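Local coordinates for putative lipoprotein YerB (Bacillus subtilis, PDB 2PSB) that is of unknown function but is probably a membrane-anchored lipoprotein that interacts with the DNA helicase PcrA, at residues 229-235 and 255-261. Sequence-based numbering, arbitrary orientation.
Sequences QNIFIVE and GKGLLFQ
Ile231 O accepts an almost straight hydrogen bond from Phe260 N (2.8 Å, 174° at the hydrogen); Leu259 CA adds a CA-H...O contact, and the edge of the Phe260 ring lies beside the same oxygen. This carbonyl belongs to an antiparallel strand pair in the DUF3048 C-terminal family region, whose strands run at 166° to each other. Ile231–Phe260 and Ile233–Leu258 are hydrogen-bonded pairs, with two bonds each; Glu235 N to Lys256 O adds a fifth. Next to Gly257, packing is close: Gly257 CA is 3.1 Å from Ile233 O, and a CB at these backbone angles would strike that oxygen.

The two faces illustrate how one ladder serves two hydrophobic layers. On one, Phe260 has CG anti to its carbonyl carbon (chi1 -57°), which carries the ring back along the ladder to Ile233, where Phe260 CE1 meets Ile233 CD1 at 3.4 Å. Ile231 CB and Phe260 CB touch at 3.8 Å, and strand 304-307 packs on this face through Ala304 and Ile306. Replacing Phe260 with an alanine would probably open a gap beside Ile233 CD1 and strip Ile231 O of its ring-edge neighbour. On the other face, Val234 CG2 sits 3.4 Å above the centre of the Phe232 ring, whose edge meets Leu258 O through CD1 at 3.6 Å; Trp270 and Ile277 touch both side chains.

Toward Gly255 the pairing becomes polar. Glu235 and Lys256 lie alongside each other, yet the carboxylate finds its strongest partner elsewhere, OE2 accepting from Leu301 N. Glu235 O takes a bond from Trp270 NE1 and another from a water 2.8 Å away, which also donates to Glu235 OE1 and accepts from Lys256 N.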
loop_
_atom_site.group_PDB
_atom_site.type_symbol
_atom_site.label_atom_id
_atom_site.label_comp_id
_atom_site.label_asym_id
_atom_site.label_seq_id
_atom_site.Cartn_x
_atom_site.Cartn_y
_atom_site.Cartn_z
ATOM N N GLN A 229 -11.247 3.318 5.731
ATOM C CA GLN A 229 -12.482 4.007 5.392
ATOM C C GLN A 229 -12.727 4.188 3.902
ATOM O O GLN A 229 -13.735 4.762 3.516
ATOM C CB GLN A 229 -12.525 5.366 6.097
ATOM C CG GLN A 229 -12.860 5.291 7.585
ATOM C CD GLN A 229 -11.719 4.756 8.438
ATOM O OE1 GLN A 229 -11.932 4.334 9.580
ATOM N NE2 GLN A 229 -10.508 4.770 7.897
ATOM N N ASN A 230 -11.801 3.704 3.076
ATOM C CA ASN A 230 -11.932 3.798 1.621
ATOM C C ASN A 230 -11.330 2.581 0.921
ATOM O O ASN A 230 -10.226 2.146 1.258
ATOM C CB ASN A 230 -11.229 5.055 1.056
ATOM C CG ASN A 230 -11.537 6.324 1.843
ATOM O OD1 ASN A 230 -10.997 6.543 2.921
ATOM N ND2 ASN A 230 -12.405 7.163 1.299
ATOM N N ILE A 231 -12.063 2.020 -0.036
ATOM C CA ILE A 231 -11.563 0.901 -0.814
ATOM C C ILE A 231 -11.568 1.441 -2.247
ATOM O O ILE A 231 -12.625 1.780 -2.807
ATOM C CB ILE A 231 -12.461 -0.362 -0.765
ATOM C CG1 ILE A 231 -12.922 -0.679 0.666
ATOM C CG2 ILE A 231 -11.681 -1.535 -1.352
ATOM C CD1 ILE A 231 -11.817 -0.942 1.674
ATOM N N PHE A 232 -10.381 1.512 -2.833
ATOM C CA PHE A 232 -10.204 2.041 -4.163
ATOM C C PHE A 232 -9.641 0.971 -5.095
ATOM O O PHE A 232 -8.444 0.660 -5.045
ATOM C CB PHE A 232 -9.260 3.241 -4.075
ATOM C CG PHE A 232 -9.100 3.994 -5.361
ATOM C CD1 PHE A 232 -10.032 3.867 -6.392
ATOM C CD2 PHE A 232 -8.036 4.878 -5.525
ATOM C CE1 PHE A 232 -9.899 4.606 -7.558
ATOM C CE2 PHE A 232 -7.898 5.622 -6.692
ATOM C CZ PHE A 232 -8.837 5.485 -7.710
ATOM N N ILE A 233 -10.509 0.410 -5.934
ATOM C CA ILE A 233 -10.104 -0.634 -6.867
ATOM C C ILE A 233 -9.729 0.030 -8.174
ATOM O O ILE A 233 -10.552 0.691 -8.796
ATOM C CB ILE A 233 -11.259 -1.665 -7.071
ATOM C CG1 ILE A 233 -11.632 -2.263 -5.710
ATOM C CG2 ILE A 233 -10.838 -2.773 -8.056
ATOM C CD1 ILE A 233 -12.851 -3.153 -5.719
ATOM N N VAL A 234 -8.470 -0.136 -8.572
ATOM C CA VAL A 234 -7.955 0.472 -9.790
ATOM C C VAL A 234 -7.602 -0.535 -10.888
ATOM O O VAL A 234 -6.917 -1.523 -10.635
ATOM C CB VAL A 234 -6.719 1.344 -9.441
ATOM C CG1 VAL A 234 -5.990 1.786 -10.692
ATOM C CG2 VAL A 234 -7.173 2.568 -8.648
ATOM N N GLU A 235 -8.082 -0.277 -12.106
ATOM C CA GLU A 235 -7.811 -1.154 -13.245
ATOM C C GLU A 235 -6.670 -0.597 -14.068
ATOM O O GLU A 235 -6.801 0.440 -14.706
ATOM C CB GLU A 235 -9.041 -1.293 -14.143
ATOM C CG GLU A 235 -8.843 -2.305 -15.276
ATOM C CD GLU A 235 -10.106 -2.554 -16.085
ATOM O OE1 GLU A 235 -10.522 -1.658 -16.856
ATOM O OE2 GLU A 235 -10.694 -3.649 -15.945
ATOM N N GLY A 255 -7.548 5.137 -16.468
ATOM C CA GLY A 255 -8.457 4.039 -16.735
ATOM C C GLY A 255 -9.664 4.057 -15.828
ATOM O O GLY A 255 -10.039 5.105 -15.315
ATOM N N LYS A 256 -10.271 2.899 -15.610
ATOM C CA LYS A 256 -11.459 2.828 -14.770
ATOM C C LYS A 256 -11.236 2.204 -13.399
ATOM O O LYS A 256 -10.208 1.573 -13.146
ATOM C CB LYS A 256 -12.556 2.067 -15.510
ATOM C CG LYS A 256 -12.093 0.758 -16.118
ATOM C CD LYS A 256 -13.162 0.173 -17.038
ATOM C CE LYS A 256 -13.415 1.056 -18.256
ATOM N NZ LYS A 256 -13.844 2.447 -17.907
ATOM N N GLY A 257 -12.217 2.381 -12.519
ATOM C CA GLY A 257 -12.108 1.831 -11.186
ATOM C C GLY A 257 -13.381 1.958 -10.381
ATOM O O GLY A 257 -14.362 2.525 -10.844
ATOM N N LEU A 258 -13.345 1.420 -9.167
ATOM C CA LEU A 258 -14.467 1.430 -8.241
ATOM C C LEU A 258 -14.042 2.035 -6.916
ATOM O O LEU A 258 -12.947 1.781 -6.431
ATOM C CB LEU A 258 -14.954 -0.000 -7.998
ATOM C CG LEU A 258 -15.839 -0.702 -9.032
ATOM C CD1 LEU A 258 -15.724 -0.070 -10.416
ATOM C CD2 LEU A 258 -15.443 -2.146 -9.058
ATOM N N LEU A 259 -14.927 2.813 -6.316
ATOM C CA LEU A 259 -14.633 3.446 -5.044
ATOM C C LEU A 259 -15.712 3.104 -4.027
ATOM O O LEU A 259 -16.888 3.399 -4.239
ATOM C CB LEU A 259 -14.544 4.960 -5.236
ATOM C CG LEU A 259 -14.149 5.786 -4.012
ATOM C CD1 LEU A 259 -12.737 5.380 -3.505
ATOM C CD2 LEU A 259 -14.178 7.255 -4.397
ATOM N N PHE A 260 -15.302 2.471 -2.927
ATOM C CA PHE A 260 -16.218 2.076 -1.862
ATOM C C PHE A 260 -15.943 2.831 -0.577
ATOM O O PHE A 260 -14.855 2.723 0.003
ATOM C CB PHE A 260 -16.102 0.585 -1.546
ATOM C CG PHE A 260 -16.340 -0.312 -2.717
ATOM C CD1 PHE A 260 -15.377 -0.458 -3.704
ATOM C CD2 PHE A 260 -17.540 -1.022 -2.830
ATOM C CE1 PHE A 260 -15.596 -1.299 -4.793
ATOM C CE2 PHE A 260 -17.768 -1.864 -3.913
ATOM C CZ PHE A 260 -16.795 -2.003 -4.896
ATOM N N GLN A 261 -16.944 3.574 -0.128
ATOM C CA GLN A 261 -16.852 4.343 1.102
ATOM C C GLN A 261 -18.261 4.453 1.689
ATOM O O GLN A 261 -19.233 4.589 0.949
ATOM C CB GLN A 261 -16.259 5.730 0.810
ATOM C CG GLN A 261 -16.548 6.231 -0.586
ATOM C CD GLN A 261 -16.021 7.635 -0.853
ATOM O OE1 GLN A 261 -14.834 7.924 -0.679
ATOM N NE2 GLN A 261 -16.907 8.511 -1.294
HETATM O O HOH W 1 -8.386 0.591 -16.996
#